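Local coordinates for protein xylulose kinase (Bifidobacterium adolescentis ATCC 15703, PDB 3I8B) that probably phosphorylates D-xylulose to D-xylulose 5-phosphate with ATP, as a two-domain sugar kinase of the FGGY family, at residues A[7-18]-A[459-470]; A[30-38]-A[51-61]. One frame throughout, in Å; residues are numbered along the deposited sequence.

Contact 1: residues A[7-18]-A[459-470]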
# COMPACT_ATOMS: atom_id res chain seq x y z
N VAL A 7 10.95 9.87 -19.58
CA VAL A 7 9.69 9.83 -18.86
C VAL A 7 9.93 10.39 -17.46
O VAL A 7 11.08 10.67 -17.06
CB VAL A 7 9.08 8.40 -18.76
CG1 VAL A 7 8.71 7.86 -20.14
CG2 VAL A 7 10.02 7.47 -18.05
N ALA A 8 8.85 10.55 -16.70
CA ALA A 8 8.97 11.05 -15.34
C ALA A 8 8.10 10.21 -14.43
O ALA A 8 6.93 9.96 -14.72
CB ALA A 8 8.57 12.51 -15.27
N GLY A 9 8.70 9.73 -13.35
CA GLY A 9 7.97 9.01 -12.32
C GLY A 9 7.81 9.96 -11.16
O GLY A 9 8.80 10.51 -10.65
N VAL A 10 6.57 10.18 -10.76
CA VAL A 10 6.27 11.02 -9.61
C VAL A 10 5.85 10.13 -8.46
O VAL A 10 5.05 9.20 -8.63
CB VAL A 10 5.15 12.05 -9.91
CG1 VAL A 10 4.93 12.94 -8.71
CG2 VAL A 10 5.51 12.89 -11.13
N ASP A 11 6.42 10.41 -7.29
CA ASP A 11 6.08 9.71 -6.06
C ASP A 11 5.56 10.73 -5.04
O ASP A 11 6.33 11.46 -4.41
CB ASP A 11 7.30 8.97 -5.53
CG ASP A 11 7.10 8.44 -4.11
OD1 ASP A 11 5.96 8.45 -3.61
OD2 ASP A 11 8.10 8.01 -3.50
N THR A 12 4.24 10.83 -4.92
CA THR A 12 3.67 11.72 -3.92
C THR A 12 3.29 10.88 -2.69
O THR A 12 2.29 10.17 -2.68
CB THR A 12 2.51 12.55 -4.49
OG1 THR A 12 2.06 13.49 -3.51
CG2 THR A 12 1.33 11.66 -4.94
N SER A 13 4.14 10.92 -1.67
CA SER A 13 3.95 10.12 -0.47
C SER A 13 3.44 11.01 0.65
O SER A 13 3.32 12.22 0.47
CB SER A 13 5.27 9.48 -0.04
OG SER A 13 6.21 10.49 0.37
N THR A 14 3.12 10.43 1.80
CA THR A 14 2.68 11.24 2.92
C THR A 14 3.68 12.37 3.19
O THR A 14 3.31 13.54 3.34
CB THR A 14 2.46 10.37 4.17
OG1 THR A 14 1.56 9.31 3.83
CG2 THR A 14 1.88 11.20 5.30
N GLN A 15 4.97 12.03 3.19
CA GLN A 15 5.98 12.96 3.66
C GLN A 15 6.50 13.97 2.64
O GLN A 15 6.89 15.08 3.03
CB GLN A 15 7.14 12.21 4.32
CG GLN A 15 6.77 11.72 5.71
CD GLN A 15 7.74 10.70 6.24
OE1 GLN A 15 8.40 10.92 7.26
NE2 GLN A 15 7.84 9.56 5.56
N SER A 16 6.48 13.60 1.37
CA SER A 16 7.09 14.43 0.35
C SER A 16 6.66 14.07 -1.08
O SER A 16 6.00 13.05 -1.32
CB SER A 16 8.62 14.31 0.44
OG SER A 16 9.05 13.04 -0.03
N CYS A 17 7.06 14.92 -2.02
CA CYS A 17 6.91 14.62 -3.43
C CYS A 17 8.29 14.43 -4.07
O CYS A 17 9.19 15.24 -3.87
CB CYS A 17 6.17 15.76 -4.13
SG CYS A 17 5.50 15.27 -5.75
N LYS A 18 8.46 13.36 -4.83
CA LYS A 18 9.71 13.15 -5.56
C LYS A 18 9.40 13.11 -7.05
O LYS A 18 8.36 12.60 -7.45
CB LYS A 18 10.36 11.84 -5.13
CG LYS A 18 10.90 11.90 -3.70
CD LYS A 18 11.14 10.52 -3.16
CE LYS A 18 11.76 10.59 -1.77
NZ LYS A 18 11.67 9.24 -1.15
N GLU A 459 14.63 4.62 -4.93
CA GLU A 459 13.30 5.18 -4.96
C GLU A 459 12.35 4.28 -5.74
O GLU A 459 11.98 4.60 -6.87
CB GLU A 459 13.33 6.57 -5.61
CG GLU A 459 14.20 7.56 -4.88
CD GLU A 459 13.69 7.84 -3.48
OE1 GLU A 459 12.60 7.32 -3.14
OE2 GLU A 459 14.37 8.57 -2.73
N TYR A 460 11.95 3.16 -5.14
CA TYR A 460 11.19 2.16 -5.88
C TYR A 460 9.86 2.69 -6.42
O TYR A 460 9.42 2.28 -7.50
CB TYR A 460 10.95 0.89 -5.06
CG TYR A 460 12.17 0.35 -4.34
CD1 TYR A 460 13.37 0.17 -4.99
CD2 TYR A 460 12.09 -0.01 -2.99
CE1 TYR A 460 14.47 -0.32 -4.33
CE2 TYR A 460 13.19 -0.51 -2.32
CZ TYR A 460 14.38 -0.67 -2.99
OH TYR A 460 15.48 -1.17 -2.33
N VAL A 461 9.20 3.57 -5.67
CA VAL A 461 7.91 4.09 -6.13
C VAL A 461 8.07 4.96 -7.36
O VAL A 461 7.37 4.79 -8.37
CB VAL A 461 7.16 4.90 -5.04
CG1 VAL A 461 5.95 5.61 -5.66
CG2 VAL A 461 6.73 3.99 -3.90
N ALA A 462 9.00 5.91 -7.27
CA ALA A 462 9.31 6.81 -8.39
C ALA A 462 9.80 6.03 -9.61
O ALA A 462 9.44 6.35 -10.74
CB ALA A 462 10.34 7.86 -7.98
N ILE A 463 10.61 5.01 -9.37
CA ILE A 463 11.09 4.16 -10.46
C ILE A 463 9.94 3.38 -11.09
O ILE A 463 9.85 3.30 -12.31
CB ILE A 463 12.20 3.18 -9.99
CG1 ILE A 463 13.45 3.95 -9.58
CG2 ILE A 463 12.53 2.16 -11.08
CD1 ILE A 463 14.64 3.06 -9.31
N GLY A 464 9.07 2.81 -10.26
CA GLY A 464 7.89 2.11 -10.75
C GLY A 464 6.97 2.99 -11.58
O GLY A 464 6.44 2.56 -12.60
N ALA A 465 6.77 4.23 -11.14
CA ALA A 465 5.93 5.15 -11.90
C ALA A 465 6.57 5.49 -13.25
O ALA A 465 5.87 5.58 -14.27
CB ALA A 465 5.60 6.42 -11.10
N ALA A 466 7.89 5.67 -13.27
CA ALA A 466 8.57 5.94 -14.53
C ALA A 466 8.48 4.73 -15.44
O ALA A 466 8.33 4.86 -16.65
CB ALA A 466 10.05 6.33 -14.30
N ARG A 467 8.58 3.53 -14.86
CA ARG A 467 8.50 2.30 -15.64
C ARG A 467 7.13 2.15 -16.28
O ARG A 467 6.99 1.69 -17.41
CB ARG A 467 8.82 1.07 -14.77
CG ARG A 467 9.12 -0.20 -15.58
CD ARG A 467 9.50 -1.41 -14.70
NE ARG A 467 9.75 -2.58 -15.54
CZ ARG A 467 9.44 -3.84 -15.23
NH1 ARG A 467 8.86 -4.12 -14.07
NH2 ARG A 467 9.71 -4.82 -16.08
N GLN A 468 6.10 2.59 -15.57
CA GLN A 468 4.75 2.47 -16.10
C GLN A 468 4.53 3.49 -17.21
O GLN A 468 3.87 3.19 -18.20
CB GLN A 468 3.71 2.65 -15.00
CG GLN A 468 2.26 2.55 -15.50
CD GLN A 468 1.28 3.21 -14.52
OE1 GLN A 468 1.27 4.43 -14.37
NE2 GLN A 468 0.45 2.39 -13.86
N ALA A 469 5.06 4.69 -17.03
CA ALA A 469 4.96 5.71 -18.08
C ALA A 469 5.72 5.26 -19.33
O ALA A 469 5.24 5.42 -20.46
CB ALA A 469 5.48 7.05 -17.58
N ALA A 470 6.91 4.69 -19.13
CA ALA A 470 7.67 4.15 -20.27
C ALA A 470 6.95 2.97 -20.93
O ALA A 470 6.94 2.82 -22.16
CB ALA A 470 9.07 3.76 -19.83
O HOH W 1 10.26 6.58 -4.51

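Contact 2: residues A[30-38]-A[51-61]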
# COMPACT_ATOMS: atom_id res chain seq x y z
N VAL A 30 18.05 10.57 -14.79
CA VAL A 30 18.57 11.67 -15.59
C VAL A 30 18.55 12.93 -14.73
O VAL A 30 19.58 13.58 -14.56
CB VAL A 30 17.76 11.84 -16.90
CG1 VAL A 30 18.23 13.06 -17.70
CG2 VAL A 30 17.87 10.58 -17.74
N ARG A 31 17.40 13.25 -14.15
CA ARG A 31 17.33 14.33 -13.16
C ARG A 31 16.42 13.92 -12.01
O ARG A 31 15.61 12.99 -12.14
CB ARG A 31 16.81 15.62 -13.79
CG ARG A 31 17.46 15.95 -15.13
CD ARG A 31 17.09 17.34 -15.64
NE ARG A 31 15.69 17.44 -16.07
CZ ARG A 31 15.25 17.21 -17.31
NH1 ARG A 31 16.09 16.85 -18.28
NH2 ARG A 31 13.96 17.34 -17.57
N PHE A 32 16.54 14.60 -10.88
CA PHE A 32 15.74 14.28 -9.69
C PHE A 32 15.44 15.53 -8.89
O PHE A 32 16.21 16.50 -8.93
CB PHE A 32 16.48 13.27 -8.82
CG PHE A 32 15.68 12.75 -7.64
CD1 PHE A 32 15.84 13.30 -6.38
CD2 PHE A 32 14.82 11.68 -7.79
CE1 PHE A 32 15.11 12.82 -5.29
CE2 PHE A 32 14.10 11.18 -6.72
CZ PHE A 32 14.24 11.76 -5.47
N GLY A 33 14.31 15.53 -8.18
CA GLY A 33 13.92 16.66 -7.36
C GLY A 33 12.92 16.22 -6.31
O GLY A 33 12.22 15.21 -6.49
N GLN A 34 12.84 16.96 -5.21
CA GLN A 34 12.05 16.51 -4.06
C GLN A 34 11.65 17.72 -3.21
O GLN A 34 12.41 18.69 -3.10
CB GLN A 34 12.87 15.50 -3.23
CG GLN A 34 12.22 15.07 -1.91
CD GLN A 34 13.06 14.05 -1.14
OE1 GLN A 34 12.98 13.97 0.09
NE2 GLN A 34 13.85 13.27 -1.86
N ALA A 35 10.46 17.66 -2.63
CA ALA A 35 9.98 18.71 -1.74
C ALA A 35 9.12 18.11 -0.65
O ALA A 35 8.54 17.04 -0.83
CB ALA A 35 9.19 19.74 -2.52
N LYS A 36 9.03 18.80 0.49
CA LYS A 36 8.37 18.28 1.68
C LYS A 36 6.88 18.57 1.73
O LYS A 36 6.44 19.63 1.29
CB LYS A 36 9.00 18.88 2.95
CG LYS A 36 10.43 18.45 3.21
CD LYS A 36 10.48 17.08 3.87
CE LYS A 36 11.83 16.85 4.54
NZ LYS A 36 11.80 15.64 5.41
N HIS A 37 6.13 17.64 2.29
CA HIS A 37 4.74 17.87 2.68
C HIS A 37 4.69 18.21 4.16
O HIS A 37 5.55 17.79 4.92
CB HIS A 37 3.89 16.61 2.44
CG HIS A 37 3.69 16.27 1.00
ND1 HIS A 37 3.39 14.99 0.57
CD2 HIS A 37 3.77 17.03 -0.12
CE1 HIS A 37 3.29 14.99 -0.75
NE2 HIS A 37 3.50 16.22 -1.19
N PRO A 38 3.66 18.97 4.59
CA PRO A 38 3.44 19.20 6.02
C PRO A 38 3.21 17.88 6.76
O PRO A 38 2.75 16.91 6.17
CB PRO A 38 2.15 20.04 6.06
CG PRO A 38 1.98 20.58 4.65
CD PRO A 38 2.60 19.56 3.75
N ALA A 51 4.22 21.11 -3.45
CA ALA A 51 5.37 20.22 -3.36
C ALA A 51 5.72 19.63 -4.72
O ALA A 51 6.90 19.56 -5.08
CB ALA A 51 5.13 19.11 -2.33
N PHE A 52 4.72 19.20 -5.49
CA PHE A 52 5.00 18.70 -6.83
C PHE A 52 5.71 19.74 -7.70
O PHE A 52 6.68 19.43 -8.39
CB PHE A 52 3.74 18.24 -7.57
CG PHE A 52 3.96 18.04 -9.04
CD1 PHE A 52 4.63 16.91 -9.50
CD2 PHE A 52 3.51 18.98 -9.96
CE1 PHE A 52 4.85 16.73 -10.86
CE2 PHE A 52 3.73 18.80 -11.30
CZ PHE A 52 4.40 17.67 -11.76
N GLN A 53 5.21 20.96 -7.67
CA GLN A 53 5.75 22.03 -8.47
C GLN A 53 7.21 22.31 -8.11
O GLN A 53 8.03 22.46 -8.99
CB GLN A 53 4.94 23.30 -8.27
CG GLN A 53 3.81 23.48 -9.27
CD GLN A 53 3.78 24.90 -9.82
OE1 GLN A 53 3.93 25.89 -9.09
NE2 GLN A 53 3.60 25.00 -11.13
N GLU A 54 7.50 22.37 -6.81
CA GLU A 54 8.84 22.66 -6.32
C GLU A 54 9.78 21.50 -6.64
O GLU A 54 10.93 21.70 -7.02
CB GLU A 54 8.81 22.95 -4.81
CG GLU A 54 10.19 23.12 -4.17
CD GLU A 54 10.16 23.01 -2.65
OE1 GLU A 54 9.12 23.39 -2.04
OE2 GLU A 54 11.17 22.54 -2.06
N ALA A 55 9.26 20.29 -6.50
CA ALA A 55 10.01 19.07 -6.81
C ALA A 55 10.36 19.01 -8.28
O ALA A 55 11.50 18.68 -8.64
CB ALA A 55 9.21 17.83 -6.40
N ALA A 56 9.37 19.29 -9.14
CA ALA A 56 9.58 19.26 -10.59
C ALA A 56 10.59 20.32 -11.07
O ALA A 56 11.40 20.08 -11.96
CB ALA A 56 8.25 19.42 -11.33
N GLU A 57 10.50 21.51 -10.47
CA GLU A 57 11.45 22.58 -10.76
C GLU A 57 12.87 22.17 -10.37
O GLU A 57 13.81 22.41 -11.12
CB GLU A 57 11.04 23.87 -10.02
CG GLU A 57 9.94 24.65 -10.72
CD GLU A 57 10.35 25.09 -12.12
OE1 GLU A 57 11.19 26.01 -12.25
OE2 GLU A 57 9.84 24.51 -13.10
N GLN A 58 13.01 21.57 -9.20
CA GLN A 58 14.31 21.09 -8.74
C GLN A 58 14.86 20.02 -9.69
O GLN A 58 16.08 19.89 -9.86
CB GLN A 58 14.24 20.54 -7.31
CG GLN A 58 15.63 20.19 -6.76
CD GLN A 58 15.62 19.75 -5.31
OE1 GLN A 58 16.22 20.39 -4.45
NE2 GLN A 58 14.94 18.65 -5.03
N ALA A 59 13.95 19.26 -10.30
CA ALA A 59 14.33 18.23 -11.26
C ALA A 59 14.54 18.81 -12.66
O ALA A 59 14.67 18.07 -13.62
CB ALA A 59 13.26 17.12 -11.32
N GLY A 60 14.56 20.14 -12.76
CA GLY A 60 14.87 20.81 -14.01
C GLY A 60 13.70 20.91 -14.98
O GLY A 60 13.89 21.07 -16.19
N GLY A 61 12.48 20.83 -14.46
CA GLY A 61 11.31 20.93 -15.32
C GLY A 61 11.07 19.64 -16.08
O GLY A 61 11.87 18.70 -15.99
O HOH W 2 13.12 21.07 -2.93
O HOH W 3 10.71 20.92 0.81
O HOH W 4 7.48 21.77 0.38

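Contact 1: residues A[7-18]-A[459-470]
K18 sets off with CG anti to its own carbonyl carbon (chi1 -69°) and runs extended to NZ, while E459 bends back at chi2, so the two side chains meet at about a right angle. The resulting salt bridge is uneven. K18 NZ donates a 2.9 Å bond to E459 OE1, met on the syn side 27° out of the carboxylate plane, and only a weak one to E459 OE2. A water donates to both E459 OE1 and D11 OD2 and accepts from A462 N, 3.1 Å away; it thus ties the N-cap residue E459 to D11, predicted to be important for activity. D11 CG rests on V461 CG1 at 3.4 Å, the side chains crossing almost perpendicularly, and V461 also lies close to D274, the predicted proton acceptor.

Further along, G9 CA comes within 3.4 Å of A462 O, with 163° at the hydrogen, a CA-H...O contact possible because G9 has no side chain. The axes of strand 7-12 and helix 460-470 approach to 5.8 Å. V7 continues the packing, with CG2 3.9 Å from A466 CB and CB 4.0 Å from A469 CB. Strands 6-12 and 16-23 form the first hairpin of the actin-like ATPase fold of FGGY kinases. Helix 460-474 packs on one face of this N-terminal sheet, roughly antiparallel to strand 6-12, where A466 also touches T22 on strand 16-23 and Q468 reaches strand 65-72.

Contact 2: residues A[30-38]-A[51-61]
R31 wraps its side chain around the carbonyl of A59. Its CB lies 3.3 Å from A59 O and its CD 3.2 Å from the same oxygen, with CG slightly farther off. A bend at chi3 (-70°) turns NE inward to donate to A59 O at 2.7 Å, in the carbonyl plane and only 2° out of the guanidinium plane. At the tip, NH2 donates to G61 O at 3.0 Å, from above that carbonyl's plane, and also forms a salt bridge with D64. Both carbonyls lie in the turn just past helix 46-58, which ends in a Schellman motif: G61 N bonds to A56 O and G60 N to E57 O, with G60 at positive phi as C-prime residue. Toward the middle of the strand, G33, with no side chain in the way, brings its CA to 3.4 Å from A55 O in a CA-H...O contact. A35 CB touches both A51 O and E54 CD, each 3.4 Å away, and a water donating to both Q34 O and E54 OE2 links strand and helix. The edge of the H37 ring meets A51, CD2 lying 3.3 Å from A51 CB, while H37 ND1 is hydrogen-bonded to T14 O.

Overall arrangement
From the N terminus, the hairpin of strands 6-12 and 16-23 leads directly into strand 29-36. Contact 2 closes first, spanning only 12 residues to bring helix 46-58 back onto that strand. It is nested within the loop of contact 1, whose segments are separated by 440 residues. The two centres lie 11 Å apart and are joined through the sheet: Q15 O and H37 N are 2.8 Å apart, a probable hydrogen bond, as are C17 N and A35 O. The helices cover opposite faces. F52 touches V10 on one side, whereas F32 meets K18 and E459 on the other, so an N-terminal helix and a C-terminal one sandwich the sheet.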